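Local coordinates for cyclodipeptide synthetase (Mycobacterium tuberculosis, PDB 2X9Q), which is a cyclodityrosine synthase that probably joins two molecules of L-tyrosyl-tRNA(Tyr) into cyclo(L-tyrosyl-L-tyrosyl) without ATP, at residues 136-139 / 140-144; 167-170 / 171-174; 227-230 / 231-235. All coordinates share one frame; numbering follows the deposited sequence.

Interaction 1: 136-139 / 140-144; sequences ARRK and AVKNI
R138 and K142 stand one helical turn apart, and the end of the arginine reaches forward along the helix until NH1 lies 4.3 Å from K142 CE, an oblique approach to the guanidinium. K142 leaves the backbone with CG anti to its own N (chi1 -177°) and then bends at both of its last two torsions. That fold-back brings NZ onto the next side chain, where it donates to N143 OD1 at 3.0 Å, tilted from the amide plane. The two cationic tips stay apart, with R138 NH1 5.6 Å from K142 NZ, while R138 NE turns back to a salt bridge with E135.

N143 turns its first torsion differently: CG sits beside its backbone N (chi1 -74°), which lays the amide against the preceding turn, CG 3.3 Å from K139 O. The same carbonyl accepts the N143 backbone N-H at 2.8 Å, one of four successive i to i+4 bonds joining the two segments. With OD1 taken by K142 and ND2 donating to Y126, the rotation of the amide is set from both ends. Elsewhere on the helix V141 lays CG2 against R137 O, at 3.4 Å, with the arginine's CG close by.

K139, which could take part in aminoacyl-tRNA binding by similarity to its relatives, has a weak, long ion pair with D131. Together with R138 and K142 it makes a basic run, consistent with a surface that meets RNA. This part of helix 133-158 packs its small residues on helix 122-128, A136 against Y126 and E127, A140 against V122.

Interaction 2: 167-170 / 171-174; sequences VRPM and SEFQ
The aliphatic part of R168 lies across the end of the F173 ring, with CD 3.3 Å from CZ and CE1 and CE2 a little farther off. The two side chains run at about a right angle, yet the guanidinium and ring planes are only 17° apart. R168 CG is wedged between the backbone N and the carbonyl carbon (chi1 76°), and a further bend at chi3 swings the guanidinium past the ring. E172 approaches the same arginine crosswise, its carboxylate turned 61° from the guanidinium plane. Its OE2 rests 3.4 Å from R168 CD and 4.0 Å from NH1, beyond salt-bridge range.

The other carboxylate oxygen, E172 OE1, lies 3.5 Å from P169 CD, so the extended glutamate reaches both R168 and P169. M170, a selenomethionine, meets the flank of the ring nearer its root: SE is 4.0 Å from F173 CD2, an oblique Met-aromatic contact.

Overlapping i to i+3 turns bring these groups together as strand 165-169 ends. Between the two segments, the N-H of E172 binds P169 O at 3.0 Å and that of F173 binds M170 O at 3.1 Å. Both donors sit above the carbonyl plane, not on a lone pair.

R168 NH2 has its salt bridge with D114 of the adjacent strand, while S171 OG bonds D119. F173 packs on I243 and L244 of helix 220-244. The chemistry is therefore divided: the arginine gives its methylenes to the aromatic ring and its charge chiefly to D114, and E172 probably adds a diffuse electrostatic attraction without fixing the guanidinium.

Interaction 3: 227-230 / 231-235; sequences MDYI and CAEAP
Y229 and E233, a helical turn apart, are bridged by a water that lies 2.8 Å from Y229 OH and donates to E233 OE2 at 2.6 Å. The water sits at the ring edge, in its plane. E233 OE2 is also hydrogen-bonded to T118 OG1, so one carboxylate oxygen is held by two partners. It presses closely on the tyrosine as well, 2.9 Å from CE1, with the carboxylate and ring planes 63° apart. The two side chains reach one another by different rotamers: Y229 CG is anti to its backbone N (chi1 -178°), whereas E233 CG lies beside its own (chi1 -67°) and the chain beyond is extended.

These residues belong to helix 220-244 of a Rossmann-like domain of the HUP clan, related to class I aminoacyl-tRNA synthetases. By similarity, 229-233 bind substrate, E233 could be critical in catalysis and Y229 could contact aminoacyl-tRNA; the side chain of Y229 is about 4 Å from that of the probable nucleophile, S88.

Behind the polar pair, the backbone keeps its i to i+4 pattern. C231 N binds M227 O at 2.9 Å, the bond from E233 N to Y229 O stretches to 3.3 Å, and A234 N bonds I230 O at 2.8 Å. P235 then brings no N-H, and the helix kinks there.

On the buried flank C231 SG lies 4.1 Å from SE of M227, a selenomethionine whose chain folds at its last two torsions. M227 continues onto C200, Q201 and V204 of helix 194-210, and C231 packs on L186 and L190 of helix 177-192.

In the fold
From the N terminus the three contacts come in series, none nested in or crossing another, and each links consecutive turns of chain instead of closing a long loop. Interaction 1 lies early in helix 133-158, which leads on to edge strand 165-169. Interaction 2 is the turn where that strand leaves the sheet toward helix 177-192. Interaction 3 follows much later, midway along helix 220-244. Interactions 2 and 3 touch: M170 CE packs 3.8 Å from E233 CG, tying the strand end to the helix that carries the putative catalytic glutamate. Interaction 1 stands apart, its centre about 17 Å from that of interaction 2 and 19 Å from that of interaction 3.

Interaction 1: 136-139 / 140-144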
loop_
_atom_site.group_PDB
_atom_site.type_symbol
_atom_site.label_atom_id
_atom_site.label_comp_id
_atom_site.label_asym_id
_atom_site.label_seq_id
_atom_site.Cartn_x
_atom_site.Cartn_y
_atom_site.Cartn_z
ATOM N N ALA A 136 -17.113 -13.626 -9.130
ATOM C CA ALA A 136 -16.026 -12.905 -8.423
ATOM C C ALA A 136 -14.639 -13.223 -8.973
ATOM O O ALA A 136 -13.835 -12.324 -9.169
ATOM C CB ALA A 136 -16.017 -13.207 -6.892
ATOM N N ARG A 137 -14.379 -14.501 -9.241
ATOM C CA ARG A 137 -13.087 -14.850 -9.807
ATOM C C ARG A 137 -12.963 -14.323 -11.227
ATOM O O ARG A 137 -11.895 -13.832 -11.599
ATOM C CB ARG A 137 -12.884 -16.360 -9.775
ATOM C CG ARG A 137 -11.692 -16.866 -10.578
ATOM C CD ARG A 137 -11.330 -18.301 -10.108
ATOM N NE ARG A 137 -11.087 -19.306 -11.182
ATOM C CZ ARG A 137 -12.014 -20.098 -11.781
ATOM N NH1 ARG A 137 -13.352 -20.069 -11.500
ATOM N NH2 ARG A 137 -11.579 -20.924 -12.725
ATOM N N ARG A 138 -14.031 -14.426 -12.050
ATOM C CA ARG A 138 -13.932 -13.908 -13.416
ATOM C C ARG A 138 -13.487 -12.417 -13.379
ATOM O O ARG A 138 -12.616 -12.019 -14.157
ATOM C CB ARG A 138 -15.275 -14.010 -14.163
ATOM C CG ARG A 138 -15.160 -13.649 -15.645
ATOM C CD ARG A 138 -16.560 -13.646 -16.348
ATOM N NE ARG A 138 -17.401 -12.484 -15.935
ATOM C CZ ARG A 138 -17.222 -11.253 -16.401
ATOM N NH1 ARG A 138 -16.259 -10.969 -17.335
ATOM N NH2 ARG A 138 -18.007 -10.303 -15.981
ATOM N N LYS A 139 -14.146 -11.634 -12.524
ATOM C CA LYS A 139 -13.930 -10.167 -12.471
ATOM C C LYS A 139 -12.568 -9.861 -11.894
ATOM O O LYS A 139 -11.947 -8.921 -12.351
ATOM C CB LYS A 139 -14.956 -9.457 -11.588
ATOM C CG LYS A 139 -16.274 -9.125 -12.290
ATOM C CD LYS A 139 -17.504 -9.112 -11.353
ATOM C CE LYS A 139 -17.809 -7.778 -10.666
ATOM N NZ LYS A 139 -19.334 -7.690 -10.815
ATOM N N ALA A 140 -12.141 -10.626 -10.877
ATOM C CA ALA A 140 -10.774 -10.484 -10.285
ATOM C C ALA A 140 -9.736 -10.726 -11.376
ATOM O O ALA A 140 -8.791 -9.921 -11.540
ATOM C CB ALA A 140 -10.569 -11.477 -9.125
ATOM N N VAL A 141 -9.909 -11.819 -12.152
ATOM C CA VAL A 141 -8.939 -12.149 -13.217
ATOM C C VAL A 141 -8.886 -11.008 -14.222
ATOM O O VAL A 141 -7.824 -10.463 -14.537
ATOM C CB VAL A 141 -9.247 -13.526 -13.909
ATOM C CG1 VAL A 141 -8.355 -13.626 -15.220
ATOM C CG2 VAL A 141 -8.882 -14.686 -12.968
ATOM N N LYS A 142 -10.050 -10.537 -14.646
ATOM C CA LYS A 142 -10.086 -9.421 -15.559
ATOM C C LYS A 142 -9.445 -8.133 -15.011
ATOM O O LYS A 142 -8.701 -7.460 -15.749
ATOM C CB LYS A 142 -11.562 -9.128 -15.964
ATOM C CG LYS A 142 -11.660 -8.058 -16.947
ATOM C CD LYS A 142 -13.092 -7.533 -17.334
ATOM C CE LYS A 142 -14.048 -7.473 -16.188
ATOM N NZ LYS A 142 -13.891 -6.168 -15.534
ATOM N N ASN A 143 -9.771 -7.758 -13.774
ATOM C CA ASN A 143 -9.270 -6.513 -13.232
ATOM C C ASN A 143 -7.781 -6.580 -12.943
ATOM O O ASN A 143 -7.055 -5.570 -13.099
ATOM C CB ASN A 143 -10.092 -6.171 -11.976
ATOM C CG ASN A 143 -11.514 -5.684 -12.330
ATOM O OD1 ASN A 143 -11.785 -5.416 -13.466
ATOM N ND2 ASN A 143 -12.391 -5.585 -11.346
ATOM N N ILE A 144 -7.316 -7.756 -12.496
ATOM C CA ILE A 144 -5.895 -7.976 -12.269
ATOM C C ILE A 144 -5.045 -7.980 -13.606
ATOM O O ILE A 144 -4.016 -7.272 -13.691
ATOM C CB ILE A 144 -5.597 -9.233 -11.431
ATOM C CG1 ILE A 144 -6.137 -9.089 -9.968
ATOM C CG2 ILE A 144 -4.107 -9.510 -11.445
ATOM C CD1 ILE A 144 -6.235 -10.483 -9.228
#

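Interaction 2: 167-170 / 171-174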
loop_
_atom_site.group_PDB
_atom_site.type_symbol
_atom_site.label_atom_id
_atom_site.label_comp_id
_atom_site.label_asym_id
_atom_site.label_seq_id
_atom_site.Cartn_x
_atom_site.Cartn_y
_atom_site.Cartn_z
ATOM N N VAL A 167 7.703 -3.397 -11.671
ATOM C CA VAL A 167 6.316 -3.663 -11.277
ATOM C C VAL A 167 6.313 -5.081 -10.791
ATOM O O VAL A 167 7.019 -5.926 -11.330
ATOM C CB VAL A 167 5.275 -3.522 -12.410
ATOM C CG1 VAL A 167 5.746 -4.125 -13.777
ATOM C CG2 VAL A 167 3.851 -4.137 -11.951
ATOM N N ARG A 168 5.548 -5.374 -9.745
ATOM C CA ARG A 168 5.337 -6.791 -9.473
ATOM C C ARG A 168 4.059 -6.987 -8.682
ATOM O O ARG A 168 3.599 -6.054 -8.075
ATOM C CB ARG A 168 6.490 -7.399 -8.723
ATOM C CG ARG A 168 6.521 -7.043 -7.279
ATOM C CD ARG A 168 7.926 -7.437 -6.679
ATOM N NE ARG A 168 8.890 -6.365 -6.934
ATOM C CZ ARG A 168 10.224 -6.474 -6.793
ATOM N NH1 ARG A 168 10.790 -7.599 -6.400
ATOM N NH2 ARG A 168 10.999 -5.445 -7.057
ATOM N N PRO A 169 3.518 -8.211 -8.710
ATOM C CA PRO A 169 2.302 -8.431 -7.936
ATOM C C PRO A 169 2.599 -8.606 -6.449
ATOM O O PRO A 169 3.650 -9.153 -6.069
ATOM C CB PRO A 169 1.749 -9.750 -8.518
ATOM C CG PRO A 169 2.996 -10.522 -8.994
ATOM C CD PRO A 169 4.053 -9.458 -9.330
HETATM N N MSE A 170 1.633 -8.236 -5.599
HETATM C CA MSE A 170 1.777 -8.430 -4.191
HETATM C C MSE A 170 2.057 -9.918 -3.830
HETATM O O MSE A 170 2.859 -10.222 -2.872
HETATM C CB MSE A 170 0.464 -7.893 -3.446
HETATM C CG MSE A 170 0.592 -8.004 -1.831
HETATM SE SE MSE A 170 2.046 -6.746 -1.263
HETATM C CE MSE A 170 1.075 -5.095 -1.593
ATOM N N SER A 171 1.448 -10.865 -4.550
ATOM C CA SER A 171 1.643 -12.327 -4.288
ATOM C C SER A 171 3.080 -12.756 -4.484
ATOM O O SER A 171 3.481 -13.728 -3.942
ATOM C CB SER A 171 0.800 -13.246 -5.269
ATOM O OG SER A 171 1.108 -12.868 -6.610
ATOM N N GLU A 172 3.840 -12.063 -5.291
ATOM C CA GLU A 172 5.240 -12.451 -5.466
ATOM C C GLU A 172 6.049 -12.367 -4.136
ATOM O O GLU A 172 7.025 -13.111 -3.950
ATOM C CB GLU A 172 5.866 -11.473 -6.457
ATOM C CG GLU A 172 7.246 -11.848 -6.896
ATOM C CD GLU A 172 7.604 -11.194 -8.248
ATOM O OE1 GLU A 172 6.914 -11.422 -9.317
ATOM O OE2 GLU A 172 8.589 -10.451 -8.209
ATOM N N PHE A 173 5.638 -11.473 -3.233
ATOM C CA PHE A 173 6.296 -11.360 -1.905
ATOM C C PHE A 173 6.026 -12.537 -0.984
ATOM O O PHE A 173 6.733 -12.728 0.004
ATOM C CB PHE A 173 5.961 -10.015 -1.238
ATOM C CG PHE A 173 6.480 -8.825 -2.022
ATOM C CD1 PHE A 173 7.831 -8.653 -2.194
ATOM C CD2 PHE A 173 5.627 -7.926 -2.603
ATOM C CE1 PHE A 173 8.326 -7.540 -2.924
ATOM C CE2 PHE A 173 6.099 -6.819 -3.354
ATOM C CZ PHE A 173 7.417 -6.604 -3.488
ATOM N N GLN A 174 5.078 -13.412 -1.330
ATOM C CA GLN A 174 4.841 -14.580 -0.473
ATOM C C GLN A 174 6.030 -15.528 -0.440
ATOM O O GLN A 174 6.212 -16.309 0.487
ATOM C CB GLN A 174 3.508 -15.266 -0.861
ATOM C CG GLN A 174 2.321 -14.237 -0.598
ATOM C CD GLN A 174 0.921 -14.647 -1.145
ATOM O OE1 GLN A 174 0.796 -15.533 -2.000
ATOM N NE2 GLN A 174 -0.123 -13.995 -0.638
#

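Interaction 3: 227-230 / 231-235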
loop_
_atom_site.group_PDB
_atom_site.type_symbol
_atom_site.label_atom_id
_atom_site.label_comp_id
_atom_site.label_asym_id
_atom_site.label_seq_id
_atom_site.Cartn_x
_atom_site.Cartn_y
_atom_site.Cartn_z
HETATM N N MSE A 227 -9.864 -7.164 6.424
HETATM C CA MSE A 227 -8.718 -7.434 7.357
HETATM C C MSE A 227 -7.674 -8.315 6.665
HETATM O O MSE A 227 -6.457 -8.090 6.790
HETATM C CB MSE A 227 -9.213 -8.065 8.659
HETATM C CG MSE A 227 -8.087 -8.423 9.726
HETATM SE SE MSE A 227 -7.381 -6.726 10.445
HETATM C CE MSE A 227 -8.996 -6.488 11.679
ATOM N N ASP A 228 -8.115 -9.330 5.908
ATOM C CA ASP A 228 -7.146 -10.199 5.237
ATOM C C ASP A 228 -6.345 -9.431 4.179
ATOM O O ASP A 228 -5.131 -9.643 4.024
ATOM C CB ASP A 228 -7.852 -11.398 4.549
ATOM C CG ASP A 228 -8.391 -12.439 5.543
ATOM O OD1 ASP A 228 -8.046 -12.456 6.749
ATOM O OD2 ASP A 228 -9.216 -13.238 5.094
ATOM N N TYR A 229 -7.034 -8.610 3.424
ATOM C CA TYR A 229 -6.495 -7.827 2.305
ATOM C C TYR A 229 -5.447 -6.836 2.879
ATOM O O TYR A 229 -4.324 -6.788 2.418
ATOM C CB TYR A 229 -7.679 -7.074 1.667
ATOM C CG TYR A 229 -7.370 -6.229 0.443
ATOM C CD1 TYR A 229 -6.630 -5.023 0.550
ATOM C CD2 TYR A 229 -7.871 -6.621 -0.854
ATOM C CE1 TYR A 229 -6.336 -4.216 -0.659
ATOM C CE2 TYR A 229 -7.586 -5.838 -2.057
ATOM C CZ TYR A 229 -6.816 -4.641 -1.943
ATOM O OH TYR A 229 -6.541 -3.888 -3.088
ATOM N N ILE A 230 -5.793 -6.175 3.987
ATOM C CA ILE A 230 -4.882 -5.165 4.652
ATOM C C ILE A 230 -3.686 -5.867 5.300
ATOM O O ILE A 230 -2.530 -5.404 5.180
ATOM C CB ILE A 230 -5.700 -4.399 5.678
ATOM C CG1 ILE A 230 -6.523 -3.305 4.933
ATOM C CG2 ILE A 230 -4.785 -3.745 6.715
ATOM C CD1 ILE A 230 -7.681 -2.774 5.876
ATOM N N CYS A 231 -3.929 -7.010 5.934
ATOM C CA CYS A 231 -2.826 -7.814 6.450
ATOM C C CYS A 231 -1.805 -8.275 5.364
ATOM O O CYS A 231 -0.601 -8.250 5.625
ATOM C CB CYS A 231 -3.321 -9.003 7.283
ATOM S SG CYS A 231 -4.040 -8.421 8.861
ATOM N N ALA A 232 -2.286 -8.647 4.163
ATOM C CA ALA A 232 -1.435 -8.976 3.066
ATOM C C ALA A 232 -0.564 -7.815 2.502
ATOM O O ALA A 232 0.557 -8.069 2.057
ATOM C CB ALA A 232 -2.248 -9.601 1.912
ATOM N N GLU A 233 -1.066 -6.592 2.473
ATOM C CA GLU A 233 -0.269 -5.403 2.098
ATOM C C GLU A 233 0.625 -4.930 3.242
ATOM O O GLU A 233 1.613 -4.218 3.001
ATOM C CB GLU A 233 -1.194 -4.208 1.823
ATOM C CG GLU A 233 -2.001 -4.506 0.581
ATOM C CD GLU A 233 -2.949 -3.366 0.184
ATOM O OE1 GLU A 233 -3.088 -2.390 1.003
ATOM O OE2 GLU A 233 -3.525 -3.501 -0.933
ATOM N N ALA A 234 0.210 -5.195 4.479
ATOM C CA ALA A 234 0.888 -4.584 5.669
ATOM C C ALA A 234 2.455 -4.733 5.714
ATOM O O ALA A 234 3.120 -3.810 6.134
ATOM C CB ALA A 234 0.318 -5.188 6.971
ATOM N N PRO A 235 3.039 -5.895 5.340
ATOM C CA PRO A 235 4.509 -5.991 5.459
ATOM C C PRO A 235 5.247 -4.892 4.677
ATOM O O PRO A 235 6.284 -4.455 5.127
ATOM C CB PRO A 235 4.828 -7.376 4.927
ATOM C CG PRO A 235 3.530 -8.179 5.288
ATOM C CD PRO A 235 2.428 -7.215 4.994
HETATM O O HOH W 1 -4.898 -1.780 -2.259
#